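Local structure of putative Phosphate (Eubacterium rectale, 3DAO) at residues Phe132-Gly137 with Val155-Arg160; Cys121-Ala126 with Ile167-Phe172; Lys108-Met113 with Pro187-Lys192. The protein is probably a hydrolase of the haloacid dehalogenase-like family, possibly acting on phosphorylated compounds, though its natural substrate is not established. One frame throughout, in Å; residues are numbered along the deposited sequence. Where two conformers were deposited one is given.

Contact 1: Phe132-Gly137 with Val155-Arg160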
ATOM      1  N   PHE A 132      -4.193  15.776  -4.025  1.00 18.62           N
ATOM      2  CA  PHE A 132      -4.862  16.890  -4.708  1.00 18.87           C
ATOM      3  C   PHE A 132      -6.340  16.630  -4.977  1.00 18.41           C
ATOM      4  O   PHE A 132      -6.751  15.538  -5.376  1.00 17.61           O
ATOM      5  CB  PHE A 132      -4.208  17.164  -6.064  1.00 18.56           C
ATOM      6  CG  PHE A 132      -2.808  17.660  -5.985  1.00 20.41           C
ATOM      7  CD1 PHE A 132      -2.551  18.975  -5.617  1.00 26.43           C
ATOM      8  CD2 PHE A 132      -1.749  16.842  -6.339  1.00 22.73           C
ATOM      9  CE1 PHE A 132      -1.254  19.457  -5.567  1.00 28.11           C
ATOM     10  CE2 PHE A 132      -0.443  17.317  -6.286  1.00 27.64           C
ATOM     11  CZ  PHE A 132      -0.202  18.641  -5.900  1.00 29.48           C
ATOM     12  N   ALA A 133      -7.123  17.675  -4.742  1.00 17.81           N
ATOM     13  CA  ALA A 133      -8.573  17.663  -4.955  1.00 18.26           C
ATOM     14  C   ALA A 133      -8.989  18.997  -5.547  1.00 18.94           C
ATOM     15  O   ALA A 133      -8.389  20.014  -5.230  1.00 19.69           O
ATOM     16  CB  ALA A 133      -9.347  17.450  -3.616  1.00 19.65           C
ATOM     17  N   GLU A 134     -10.015  18.984  -6.391  1.00 19.84           N
ATOM     18  CA  GLU A 134     -10.547  20.235  -6.938  1.00 21.18           C
ATOM     19  C   GLU A 134     -11.710  20.758  -6.122  1.00 23.05           C
ATOM     20  O   GLU A 134     -12.056  21.919  -6.225  1.00 22.87           O
ATOM     21  CB  GLU A 134     -10.946  20.109  -8.408  1.00 21.30           C
ATOM     22  CG  GLU A 134      -9.735  19.838  -9.269  1.00 17.88           C
ATOM     23  CD  GLU A 134     -10.045  19.693 -10.729  1.00 19.37           C
ATOM     24  OE1 GLU A 134     -11.214  19.845 -11.111  1.00 20.97           O
ATOM     25  OE2 GLU A 134      -9.092  19.443 -11.512  1.00 18.16           O
ATOM     26  N   ASP A 135     -12.316  19.894  -5.312  1.00 23.25           N
ATOM     27  CA  ASP A 135     -13.469  20.298  -4.479  1.00 24.77           C
ATOM     28  C   ASP A 135     -13.231  20.078  -2.997  1.00 24.20           C
ATOM     29  O   ASP A 135     -13.360  18.967  -2.479  1.00 25.56           O
ATOM     30  CB  ASP A 135     -14.710  19.540  -4.905  1.00 26.07           C
ATOM     31  CG  ASP A 135     -15.967  19.993  -4.181  1.00 29.71           C
ATOM     32  OD1 ASP A 135     -15.923  20.957  -3.393  1.00 31.70           O
ATOM     33  OD2 ASP A 135     -17.015  19.382  -4.441  1.00 35.49           O
ATOM     34  N   GLY A 136     -12.933  21.167  -2.315  1.00 23.45           N
ATOM     35  CA  GLY A 136     -12.604  21.124  -0.921  1.00 22.71           C
ATOM     36  C   GLY A 136     -13.785  21.267   0.003  1.00 22.48           C
ATOM     37  O   GLY A 136     -13.639  21.312   1.210  1.00 24.71           O
ATOM     38  N   GLY A 137     -14.962  21.286  -0.572  1.00 24.20           N
ATOM     39  CA  GLY A 137     -16.169  21.494   0.231  1.00 24.33           C
ATOM     40  C   GLY A 137     -17.019  20.262   0.347  1.00 24.09           C
ATOM     41  O   GLY A 137     -18.043  20.248   1.017  1.00 25.07           O
ATOM     42  N   VAL A 155      -6.815  22.477  -5.284  1.00 20.97           N
ATOM     43  CA  VAL A 155      -6.320  23.214  -6.450  1.00 21.93           C
ATOM     44  C   VAL A 155      -7.465  23.480  -7.425  1.00 22.03           C
ATOM     45  O   VAL A 155      -8.488  22.792  -7.400  1.00 21.59           O
ATOM     46  CB  VAL A 155      -5.188  22.474  -7.158  1.00 22.29           C
ATOM     47  CG1 VAL A 155      -4.005  22.337  -6.240  1.00 23.51           C
ATOM     48  CG2 VAL A 155      -5.665  21.109  -7.688  1.00 18.70           C
ATOM     49  N   ASP A 156      -7.288  24.439  -8.344  1.00 22.39           N
ATOM     50  CA  ASP A 156      -8.364  24.766  -9.287  0.50 22.87           C
ATOM     51  C   ASP A 156      -8.517  23.728 -10.386  1.00 22.44           C
ATOM     52  O   ASP A 156      -9.630  23.432 -10.812  1.00 22.20           O
ATOM     53  CB  ASP A 156      -8.158  26.151  -9.948  0.50 23.23           C
ATOM     54  CG  ASP A 156      -9.313  26.537 -10.857  0.50 27.09           C
ATOM     55  OD1 ASP A 156     -10.457  26.651 -10.371  0.50 28.33           O
ATOM     56  OD2 ASP A 156      -9.089  26.722 -12.072  0.50 32.09           O
ATOM     57  N   ASP A 157      -7.396  23.189 -10.835  1.00 20.62           N
ATOM     58  CA  ASP A 157      -7.388  22.247 -11.973  1.00 20.91           C
ATOM     59  C   ASP A 157      -6.177  21.338 -11.933  1.00 20.69           C
ATOM     60  O   ASP A 157      -5.055  21.752 -12.148  1.00 19.95           O
ATOM     61  CB  ASP A 157      -7.433  23.088 -13.276  1.00 21.58           C
ATOM     62  CG  ASP A 157      -7.541  22.271 -14.538  1.00 25.46           C
ATOM     63  OD1 ASP A 157      -7.305  21.047 -14.568  1.00 21.84           O
ATOM     64  OD2 ASP A 157      -7.858  22.903 -15.572  1.00 26.48           O
ATOM     65  N   ILE A 158      -6.445  20.069 -11.648  1.00 19.44           N
ATOM     66  CA  ILE A 158      -5.379  19.072 -11.524  1.00 19.29           C
ATOM     67  C   ILE A 158      -4.585  18.935 -12.830  1.00 21.04           C
ATOM     68  O   ILE A 158      -3.391  18.659 -12.803  1.00 21.17           O
ATOM     69  CB  ILE A 158      -5.945  17.705 -11.038  1.00 17.68           C
ATOM     70  CG1 ILE A 158      -6.421  17.839  -9.583  1.00 18.06           C
ATOM     71  CG2 ILE A 158      -4.926  16.653 -11.072  1.00 20.05           C
ATOM     72  CD1 ILE A 158      -7.177  16.589  -9.070  1.00 20.69           C
ATOM     73  N   THR A 159      -5.237  19.184 -13.963  1.00 20.49           N
ATOM     74  CA  THR A 159      -4.568  18.989 -15.263  1.00 22.88           C
ATOM     75  C   THR A 159      -3.592  20.118 -15.531  1.00 24.90           C
ATOM     76  O   THR A 159      -2.835  20.063 -16.489  1.00 24.35           O
ATOM     77  CB  THR A 159      -5.533  18.880 -16.471  1.00 22.28           C
ATOM     78  OG1 THR A 159      -6.176  20.143 -16.712  1.00 22.75           O
ATOM     79  CG2 THR A 159      -6.577  17.789 -16.262  1.00 19.50           C
ATOM     80  N   ARG A 160      -3.581  21.109 -14.658  1.00 25.54           N
ATOM     81  CA  ARG A 160      -2.683  22.251 -14.815  0.50 27.57           C
ATOM     82  C   ARG A 160      -1.482  22.120 -13.885  1.00 28.62           C
ATOM     83  O   ARG A 160      -0.594  22.949 -13.880  1.00 28.54           O
ATOM     84  CB  ARG A 160      -3.440  23.585 -14.679  0.50 28.00           C
ATOM     85  CG  ARG A 160      -4.438  23.786 -15.842  0.50 31.30           C
ATOM     86  CD  ARG A 160      -4.977  25.196 -15.967  0.50 37.54           C
ATOM     87  NE  ARG A 160      -5.649  25.415 -17.253  0.50 37.20           N
ATOM     88  CZ  ARG A 160      -6.956  25.606 -17.419  0.50 39.81           C
ATOM     89  NH1 ARG A 160      -7.778  25.629 -16.369  0.50 38.79           N
ATOM     90  NH2 ARG A 160      -7.438  25.794 -18.646  0.50 37.03           N
TER
HETATM   91  O   HOH W   1      -9.249  18.297 -13.877  1.00 27.62           O
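The carboxylate of Glu-134 receives the backbone N of Ile-158 on OE2, at 2.7 Å and with an N-H...O angle of 171°, so the bond is short and almost straight; the donor comes to the anti side of the oxygen, somewhat out of the carboxylate plane. The fold element is the border of a six-stranded sheet, where strand 131-133 runs parallel to the outermost strand 152-154, and the chain leaving strand 152-154 passes into a loop with a 3-10 turn at 158-160. Val-155 N continues the pairing by donating to Ala-133 O at 2.9 Å, and just beyond it Glu-134 CA lies 3.3 Å from Val-155 O in a CA-H...O contact. Residues 157-159 form an Asx turn: Asp-157 OD1 accepts from both N and OG1 of Thr-159, the two donors arriving from the same face of its plane. Asp-157 OD1 is 3.9 Å from Glu-134 OE2, and a water that donates to Glu-134 OE2 at 2.6 Å, and weakly to Asp-157 OD1, probably eases the closeness of two like charges. Glu-134 reaches the turn because its chain is extended beyond CG, chi2 180°, its CG packing on Ile-158 CG1. Helix 104-117 meets Ile-158 through Trp-107 and Cys-111. CG1 of Val-155 approaches the Phe-132 ring obliquely, 3.7 Å from CD1.

Contact 2: Cys121-Ala126 with Ile167-Phe172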
ATOM      1  N   CYS A 121     -19.158  11.927 -11.007  1.00 12.87           N
ATOM      2  CA  CYS A 121     -18.037  11.466 -10.159  1.00 13.76           C
ATOM      3  C   CYS A 121     -17.073  12.586  -9.809  1.00 15.52           C
ATOM      4  O   CYS A 121     -16.990  13.628 -10.487  1.00 15.92           O
ATOM      5  CB  CYS A 121     -17.230  10.344 -10.870  1.00 15.04           C
ATOM      6  SG  CYS A 121     -18.134   8.837 -11.227  1.00 16.18           S
ATOM      7  N   ASP A 122     -16.366  12.375  -8.712  1.00 15.84           N
ATOM      8  CA  ASP A 122     -15.253  13.219  -8.354  1.00 15.63           C
ATOM      9  C   ASP A 122     -13.936  12.450  -8.532  1.00 15.53           C
ATOM     10  O   ASP A 122     -13.905  11.235  -8.753  1.00 16.42           O
ATOM     11  CB  ASP A 122     -15.416  13.670  -6.929  1.00 17.21           C
ATOM     12  CG  ASP A 122     -16.655  14.522  -6.771  1.00 26.21           C
ATOM     13  OD1 ASP A 122     -16.684  15.648  -7.333  1.00 42.74           O
ATOM     14  OD2 ASP A 122     -17.596  14.053  -6.125  1.00 35.74           O
ATOM     15  N   TYR A 123     -12.834  13.158  -8.416  1.00 13.17           N
ATOM     16  CA  TYR A 123     -11.529  12.496  -8.581  1.00 13.15           C
ATOM     17  C   TYR A 123     -10.438  13.188  -7.805  1.00 14.34           C
ATOM     18  O   TYR A 123     -10.558  14.356  -7.421  1.00 15.24           O
ATOM     19  CB  TYR A 123     -11.151  12.312 -10.055  1.00 15.82           C
ATOM     20  CG  TYR A 123     -11.231  13.545 -10.894  1.00 16.50           C
ATOM     21  CD1 TYR A 123     -12.438  13.933 -11.475  1.00 19.91           C
ATOM     22  CD2 TYR A 123     -10.096  14.322 -11.144  1.00 19.43           C
ATOM     23  CE1 TYR A 123     -12.520  15.048 -12.264  1.00 21.54           C
ATOM     24  CE2 TYR A 123     -10.173  15.458 -11.946  1.00 22.34           C
ATOM     25  CZ  TYR A 123     -11.385  15.811 -12.505  1.00 23.46           C
ATOM     26  OH  TYR A 123     -11.490  16.941 -13.300  1.00 25.06           O
ATOM     27  N   PHE A 124      -9.389  12.419  -7.569  1.00 13.96           N
ATOM     28  CA  PHE A 124      -8.248  12.855  -6.768  1.00 13.91           C
ATOM     29  C   PHE A 124      -6.965  12.355  -7.377  1.00 14.96           C
ATOM     30  O   PHE A 124      -6.947  11.304  -8.028  1.00 16.71           O
ATOM     31  CB  PHE A 124      -8.358  12.286  -5.341  1.00 16.62           C
ATOM     32  CG  PHE A 124      -9.672  12.616  -4.659  1.00 13.76           C
ATOM     33  CD1 PHE A 124      -9.814  13.800  -3.948  1.00 15.71           C
ATOM     34  CD2 PHE A 124     -10.746  11.766  -4.773  1.00 14.83           C
ATOM     35  CE1 PHE A 124     -11.019  14.127  -3.364  1.00 15.56           C
ATOM     36  CE2 PHE A 124     -11.945  12.079  -4.218  1.00 13.27           C
ATOM     37  CZ  PHE A 124     -12.092  13.252  -3.501  1.00 13.48           C
ATOM     38  N   ALA A 125      -5.906  13.123  -7.204  1.00 14.33           N
ATOM     39  CA  ALA A 125      -4.581  12.713  -7.715  1.00 14.53           C
ATOM     40  C   ALA A 125      -3.599  12.810  -6.546  1.00 15.81           C
ATOM     41  O   ALA A 125      -3.441  13.877  -5.944  1.00 16.17           O
ATOM     42  CB  ALA A 125      -4.154  13.611  -8.866  1.00 14.33           C
ATOM     43  N   ALA A 126      -2.986  11.693  -6.206  1.00 16.36           N
ATOM     44  CA  ALA A 126      -2.113  11.624  -5.023  1.00 17.06           C
ATOM     45  C   ALA A 126      -0.636  11.528  -5.337  1.00 16.63           C
ATOM     46  O   ALA A 126      -0.237  10.908  -6.292  1.00 14.98           O
ATOM     47  CB  ALA A 126      -2.511  10.438  -4.137  1.00 18.70           C
ATOM     48  N   ILE A 167       1.247   9.241  -7.994  1.00 13.51           N
ATOM     49  CA  ILE A 167       1.317   7.813  -7.762  1.00 15.17           C
ATOM     50  C   ILE A 167      -0.029   7.123  -7.768  1.00 13.84           C
ATOM     51  O   ILE A 167      -0.118   5.897  -7.903  1.00 15.58           O
ATOM     52  CB  ILE A 167       2.116   7.448  -6.446  1.00 15.15           C
ATOM     53  CG1 ILE A 167       1.455   8.054  -5.205  1.00 15.79           C
ATOM     54  CG2 ILE A 167       3.640   7.767  -6.630  1.00 15.67           C
ATOM     55  CD1 ILE A 167       2.033   7.512  -3.884  1.00 19.48           C
ATOM     56  N   LYS A 168      -1.093   7.921  -7.722  1.00 14.14           N
ATOM     57  CA  LYS A 168      -2.452   7.340  -7.743  1.00 14.33           C
ATOM     58  C   LYS A 168      -3.466   8.356  -8.247  1.00 13.90           C
ATOM     59  O   LYS A 168      -3.379   9.520  -7.931  1.00 13.20           O
ATOM     60  CB  LYS A 168      -2.877   6.895  -6.349  1.00 16.32           C
ATOM     61  CG  LYS A 168      -4.309   6.288  -6.299  1.00 18.32           C
ATOM     62  CD  LYS A 168      -4.648   5.738  -4.935  1.00 18.31           C
ATOM     63  CE  LYS A 168      -4.758   6.834  -3.883  1.00 24.75           C
ATOM     64  NZ  LYS A 168      -5.173   6.235  -2.554  1.00 23.90           N
ATOM     65  N   PHE A 169      -4.372   7.862  -9.078  1.00 15.04           N
ATOM     66  CA  PHE A 169      -5.513   8.631  -9.550  1.00 13.83           C
ATOM     67  C   PHE A 169      -6.724   7.824  -9.105  1.00 13.69           C
ATOM     68  O   PHE A 169      -6.833   6.626  -9.385  1.00 13.05           O
ATOM     69  CB  PHE A 169      -5.509   8.820 -11.058  1.00 14.39           C
ATOM     70  CG  PHE A 169      -6.775   9.494 -11.579  1.00 14.83           C
ATOM     71  CD1 PHE A 169      -6.840  10.845 -11.717  1.00 15.85           C
ATOM     72  CD2 PHE A 169      -7.878   8.744 -11.923  1.00 14.18           C
ATOM     73  CE1 PHE A 169      -7.995  11.470 -12.166  1.00 14.43           C
ATOM     74  CE2 PHE A 169      -9.029   9.368 -12.398  1.00 11.35           C
ATOM     75  CZ  PHE A 169      -9.065  10.735 -12.517  1.00 11.09           C
ATOM     76  N   THR A 170      -7.619   8.496  -8.403  1.00 12.44           N
ATOM     77  CA  THR A 170      -8.778   7.865  -7.825  1.00 12.04           C
ATOM     78  C   THR A 170     -10.089   8.524  -8.220  1.00 10.52           C
ATOM     79  O   THR A 170     -10.232   9.751  -8.161  1.00 11.55           O
ATOM     80  CB  THR A 170      -8.672   7.934  -6.286  1.00 12.31           C
ATOM     81  OG1 THR A 170      -7.541   7.143  -5.856  1.00 17.05           O
ATOM     82  CG2 THR A 170      -9.943   7.400  -5.595  1.00 17.44           C
ATOM     83  N   VAL A 171     -11.047   7.682  -8.594  1.00 13.75           N
ATOM     84  CA  VAL A 171     -12.412   8.143  -8.927  1.00 12.28           C
ATOM     85  C   VAL A 171     -13.316   7.808  -7.755  1.00 12.69           C
ATOM     86  O   VAL A 171     -13.211   6.744  -7.167  1.00 14.11           O
ATOM     87  CB  VAL A 171     -12.976   7.444 -10.182  1.00 15.41           C
ATOM     88  CG1 VAL A 171     -14.230   8.176 -10.656  1.00 11.85           C
ATOM     89  CG2 VAL A 171     -11.877   7.371 -11.315  1.00 11.86           C
ATOM     90  N   PHE A 172     -14.186   8.750  -7.428  1.00 12.77           N
ATOM     91  CA  PHE A 172     -15.185   8.608  -6.375  1.00 12.72           C
ATOM     92  C   PHE A 172     -16.603   8.904  -6.840  1.00 12.99           C
ATOM     93  O   PHE A 172     -16.869   9.806  -7.644  1.00 14.20           O
ATOM     94  CB  PHE A 172     -14.895   9.574  -5.213  1.00 13.51           C
ATOM     95  CG  PHE A 172     -15.975   9.574  -4.151  1.00 12.38           C
ATOM     96  CD1 PHE A 172     -16.022   8.576  -3.220  1.00 12.31           C
ATOM     97  CD2 PHE A 172     -16.925  10.582  -4.089  1.00 15.69           C
ATOM     98  CE1 PHE A 172     -17.021   8.550  -2.234  1.00 16.14           C
ATOM     99  CE2 PHE A 172     -17.908  10.559  -3.090  1.00 16.05           C
ATOM    100  CZ  PHE A 172     -17.947   9.543  -2.193  1.00 14.79           C
TER
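Strands 122-126 and 168-172 are antiparallel neighbours in the middle of a six-stranded sheet, an arrangement consistent with the alpha/beta cap of a haloacid dehalogenase-like hydrolase; their axes approach to 4.6 Å. Phe-124 and Thr-170 form a hydrogen-bonded pair, with Phe-124 N to Thr-170 O and the return bond from Thr-170 N to Phe-124 O, and Asp-122 with Phe-172 repeats the pattern. At the other end the register slips: Ala-126 O takes Ile-167 N at 2.8 Å and only weakly Lys-168 N at 3.4 Å, so two residues face one, a classic beta bulge.

On the face carrying Tyr-123 and Phe-169 the two rings are inclined by 30° but slid apart, their centroids 5.7 Å from each other, so overlap is slight. The Phe-169 ring leans across to the partner strand, with CG anti to the backbone N (chi1 174°), and puts CZ 3.6 Å from Tyr-123 CB and CE1 3.7 Å from Tyr-123 CD2. It also touches Met-110 and Cys-111 of helix 104-117. With an alanine in place of Phe-169 these ring contacts would be lost, which would probably open a gap beneath helix 104-117 and leave the Tyr-123 ring freer to turn. On the reverse face Phe-172 CB meets the Phe-124 ring at its edge, 4.0 Å from CE2.

Strand 131-133 continues the sheet beside 122-126 and strand 202-207 beside 168-172, where Asp-204 binds Thr-170 OG1. Helix 104-117 packs on Tyr-123 as well, while Val-171 touches helix 177-181.

Contact 3: Lys108-Met113 with Pro187-Lys192; sequences KGMCRM and PAWNKK
Trp-189, whose indole packs on the helix carrying Lys-108 to Met-113, accepts Lys-192 N on its backbone O at 2.9 Å, a backbone bond that closes a turn just after the tryptophan. Its side chain works differently: the indole NE1 is buried here and has no hydrogen-bonding partner in the model. The nearest atom of segment 108-113 to it is the selenium of Met-113, with SE 3.5 Å from NE1. Both methionines are present as selenomethionine.

They meet the indole from two directions, each in a Met-aromatic contact. Met-110 lies over one face, its CG 3.7 Å from the centroid of the five-membered ring and 13° off the normal, a CH-pi contact; beyond CG the chain is extended, with chi2 171°, which carries CE along to Trp-189 CB. Its selenium stays above the same face at a longer 5.0 Å from the centroid. Met-113 instead comes to the edge, its SE 72° off the normal, and the side chains of Met-113 and Trp-189 slide past each other in opposite directions. A bend at the last torsion of Met-113 then lays CE 3.8 Å from Ala-188 CB.

This is a junction between helix 104-117 and the short helix 185-189, with the Trp-189 indole laid against the longer helix at Gly-109, Met-110 and Met-113. Gly-109 is part of the fit: its C lies 3.5 Å from Trp-189 CZ2, and a CB on this residue would fall 2.7 Å from Trp-189 CH2, a clash. The Phe-185 ring meets that of Trp-189, and Phe-185 also touches both methionines, while Met-110 reaches Leu-195 of strand 193-198.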
ATOM      1  N   LYS A 108      -3.466  12.698 -16.410  1.00 15.81           N
ATOM      2  CA  LYS A 108      -4.174  13.875 -16.952  1.00 16.78           C
ATOM      3  C   LYS A 108      -5.284  13.413 -17.904  1.00 15.53           C
ATOM      4  O   LYS A 108      -6.392  13.966 -17.913  1.00 16.65           O
ATOM      5  CB  LYS A 108      -3.229  14.858 -17.644  1.00 19.32           C
ATOM      6  CG  LYS A 108      -2.419  15.637 -16.633  1.00 20.23           C
ATOM      7  CD  LYS A 108      -1.624  16.774 -17.238  1.00 22.44           C
ATOM      8  CE  LYS A 108      -0.951  17.560 -16.113  1.00 25.22           C
ATOM      9  NZ  LYS A 108      -0.181  18.758 -16.571  1.00 27.98           N
ATOM     10  N   GLY A 109      -5.008  12.390 -18.673  1.00 15.77           N
ATOM     11  CA  GLY A 109      -6.012  11.787 -19.558  1.00 15.65           C
ATOM     12  C   GLY A 109      -7.226  11.267 -18.774  1.00 15.08           C
ATOM     13  O   GLY A 109      -8.401  11.430 -19.174  1.00 13.59           O
HETATM   14  N   MSE A 110      -6.929  10.630 -17.645  1.00 14.76           N
HETATM   15  CA  MSE A 110      -7.972  10.122 -16.728  1.00 13.05           C
HETATM   16  C   MSE A 110      -8.810  11.279 -16.197  1.00 13.25           C
HETATM   17  O   MSE A 110     -10.035  11.192 -16.154  1.00 16.07           O
HETATM   18  CB  MSE A 110      -7.377   9.329 -15.584  1.00 13.66           C
HETATM   19  CG  MSE A 110      -6.833   8.012 -16.043  1.00 13.02           C
HETATM   20 SE   MSE A 110      -5.834   7.176 -14.622  1.00 14.73          SE
HETATM   21  CE  MSE A 110      -5.608   5.382 -15.414  1.00 19.49           C
ATOM     22  N   CYS A 111      -8.137  12.336 -15.772  1.00 13.36           N
ATOM     23  CA  CYS A 111      -8.816  13.537 -15.252  1.00 13.68           C
ATOM     24  C   CYS A 111      -9.814  14.051 -16.288  1.00 14.03           C
ATOM     25  O   CYS A 111     -10.980  14.321 -16.006  1.00 12.98           O
ATOM     26  CB  CYS A 111      -7.829  14.671 -14.989  1.00 15.04           C
ATOM     27  SG  CYS A 111      -6.768  14.568 -13.504  1.00 21.33           S
ATOM     28  N   ARG A 112      -9.321  14.242 -17.513  1.00 14.40           N
ATOM     29  CA  ARG A 112     -10.183  14.798 -18.592  1.00 14.40           C
ATOM     30  C   ARG A 112     -11.362  13.941 -18.885  1.00 14.52           C
ATOM     31  O   ARG A 112     -12.493  14.442 -19.055  1.00 16.69           O
ATOM     32  CB  ARG A 112      -9.379  15.046 -19.872  1.00 13.04           C
ATOM     33  CG  ARG A 112      -8.356  16.091 -19.645  1.00 16.20           C
ATOM     34  CD  ARG A 112      -7.483  16.331 -20.856  1.00 24.99           C
ATOM     35  NE  ARG A 112      -6.487  17.346 -20.546  1.00 26.00           N
ATOM     36  CZ  ARG A 112      -5.183  17.093 -20.518  1.00 27.24           C
ATOM     37  NH1 ARG A 112      -4.712  15.930 -20.926  1.00 28.01           N
ATOM     38  NH2 ARG A 112      -4.358  18.042 -20.192  1.00 26.55           N
HETATM   39  N   MSE A 113     -11.135  12.634 -18.847  1.00 15.36           N
HETATM   40  CA  MSE A 113     -12.208  11.686 -19.124  1.00 13.93           C
HETATM   41  C   MSE A 113     -13.263  11.687 -18.021  1.00 14.17           C
HETATM   42  O   MSE A 113     -14.469  11.665 -18.301  1.00 13.19           O
HETATM   43  CB  MSE A 113     -11.692  10.275 -19.369  1.00 13.65           C
HETATM   44  CG  MSE A 113     -12.815   9.261 -19.497  1.00 16.93           C
HETATM   45 SE   MSE A 113     -12.193   7.484 -19.983  1.00 16.97          SE
HETATM   46  CE  MSE A 113     -11.560   7.798 -21.814  1.00 19.80           C
ATOM     47  N   PRO A 187     -12.361   0.031 -19.465  1.00 18.19           N
ATOM     48  CA  PRO A 187     -11.648  -0.527 -20.631  1.00 19.94           C
ATOM     49  C   PRO A 187     -10.687   0.429 -21.326  1.00 20.41           C
ATOM     50  O   PRO A 187      -9.747  -0.007 -21.991  1.00 19.78           O
ATOM     51  CB  PRO A 187     -12.771  -0.958 -21.561  1.00 20.55           C
ATOM     52  CG  PRO A 187     -13.994  -0.201 -21.127  1.00 19.32           C
ATOM     53  CD  PRO A 187     -13.825  -0.058 -19.624  1.00 19.02           C
ATOM     54  N   ALA A 188     -10.908   1.726 -21.173  1.00 18.62           N
ATOM     55  CA  ALA A 188     -10.040   2.690 -21.793  1.00 16.51           C
ATOM     56  C   ALA A 188      -8.677   2.771 -21.129  1.00 17.69           C
ATOM     57  O   ALA A 188      -7.736   3.219 -21.753  1.00 16.67           O
ATOM     58  CB  ALA A 188     -10.688   4.089 -21.855  1.00 17.93           C
ATOM     59  N   TRP A 189      -8.567   2.312 -19.889  1.00 17.60           N
ATOM     60  CA  TRP A 189      -7.315   2.512 -19.147  1.00 17.00           C
ATOM     61  C   TRP A 189      -6.680   1.263 -18.570  1.00 16.85           C
ATOM     62  O   TRP A 189      -5.530   1.289 -18.177  1.00 17.70           O
ATOM     63  CB  TRP A 189      -7.491   3.542 -17.999  1.00 16.34           C
ATOM     64  CG  TRP A 189      -7.826   4.885 -18.459  1.00 15.10           C
ATOM     65  CD1 TRP A 189      -9.038   5.478 -18.405  1.00 12.94           C
ATOM     66  CD2 TRP A 189      -6.951   5.813 -19.129  1.00 16.27           C
ATOM     67  NE1 TRP A 189      -8.971   6.719 -18.963  1.00 14.56           N
ATOM     68  CE2 TRP A 189      -7.702   6.958 -19.405  1.00 15.13           C
ATOM     69  CE3 TRP A 189      -5.603   5.780 -19.518  1.00 15.24           C
ATOM     70  CZ2 TRP A 189      -7.185   8.047 -20.080  1.00 13.61           C
ATOM     71  CZ3 TRP A 189      -5.087   6.882 -20.167  1.00 15.03           C
ATOM     72  CH2 TRP A 189      -5.869   7.993 -20.446  1.00 17.43           C
ATOM     73  N   ASN A 190      -7.433   0.180 -18.535  1.00 17.46           N
ATOM     74  CA  ASN A 190      -6.979  -1.014 -17.819  1.00 19.09           C
ATOM     75  C   ASN A 190      -5.811  -1.749 -18.459  1.00 19.06           C
ATOM     76  O   ASN A 190      -5.153  -2.525 -17.791  1.00 20.37           O
ATOM     77  CB  ASN A 190      -8.132  -1.928 -17.448  1.00 22.63           C
ATOM     78  CG  ASN A 190      -8.758  -2.589 -18.616  1.00 24.42           C
ATOM     79  OD1 ASN A 190      -8.326  -2.422 -19.764  1.00 36.79           O
ATOM     80  ND2 ASN A 190      -9.813  -3.361 -18.342  1.00 35.62           N
ATOM     81  N   LYS A 191      -5.485  -1.409 -19.694  1.00 19.75           N
ATOM     82  CA  LYS A 191      -4.302  -2.005 -20.347  1.00 20.54           C
ATOM     83  C   LYS A 191      -3.110  -1.062 -20.255  1.00 20.60           C
ATOM     84  O   LYS A 191      -1.985  -1.428 -20.552  1.00 22.55           O
ATOM     85  CB  LYS A 191      -4.556  -2.375 -21.816  1.00 23.87           C
ATOM     86  CG  LYS A 191      -5.430  -3.584 -21.946  1.00 26.58           C
ATOM     87  CD  LYS A 191      -5.539  -4.080 -23.346  1.00 35.06           C
ATOM     88  N   LYS A 192      -3.369   0.146 -19.791  1.00 17.50           N
ATOM     89  CA  LYS A 192      -2.380   1.197 -19.756  1.00 18.36           C
ATOM     90  C   LYS A 192      -2.005   1.619 -18.319  1.00 17.26           C
ATOM     91  O   LYS A 192      -1.103   2.413 -18.094  1.00 18.19           O
ATOM     92  CB  LYS A 192      -2.915   2.432 -20.489  1.00 21.15           C
ATOM     93  CG  LYS A 192      -3.117   2.223 -21.985  1.00 26.10           C
ATOM     94  CD  LYS A 192      -3.209   3.549 -22.733  1.00 32.86           C
ATOM     95  CE  LYS A 192      -4.574   4.127 -22.720  1.00 32.28           C
ATOM     96  NZ  LYS A 192      -4.654   5.432 -23.513  1.00 21.51           N
TER

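How the contacts relate
Along the chain the six segments come in mirrored order: contact 3 contributes the first and last, contact 2 the second and fifth, contact 1 the middle two. Centres of contacts 1 and 2 lie about 10 Å apart, those of 2 and 3 about 12 Å, those of 1 and 3 about 18 Å. Contacts 1 and 2 share the six-stranded sheet, where strands 131-133 and 122-126 are neighbours and Phe-132 N probably bonds to Ala-125 O. Helix 104-117 joins all three: Cys-111 meets Ile-158 and Phe-169. The separate eight-stranded sheet carries a DxDxT pattern at Asp-27, suggesting the catalytic core, so the three contacts probably build the cap.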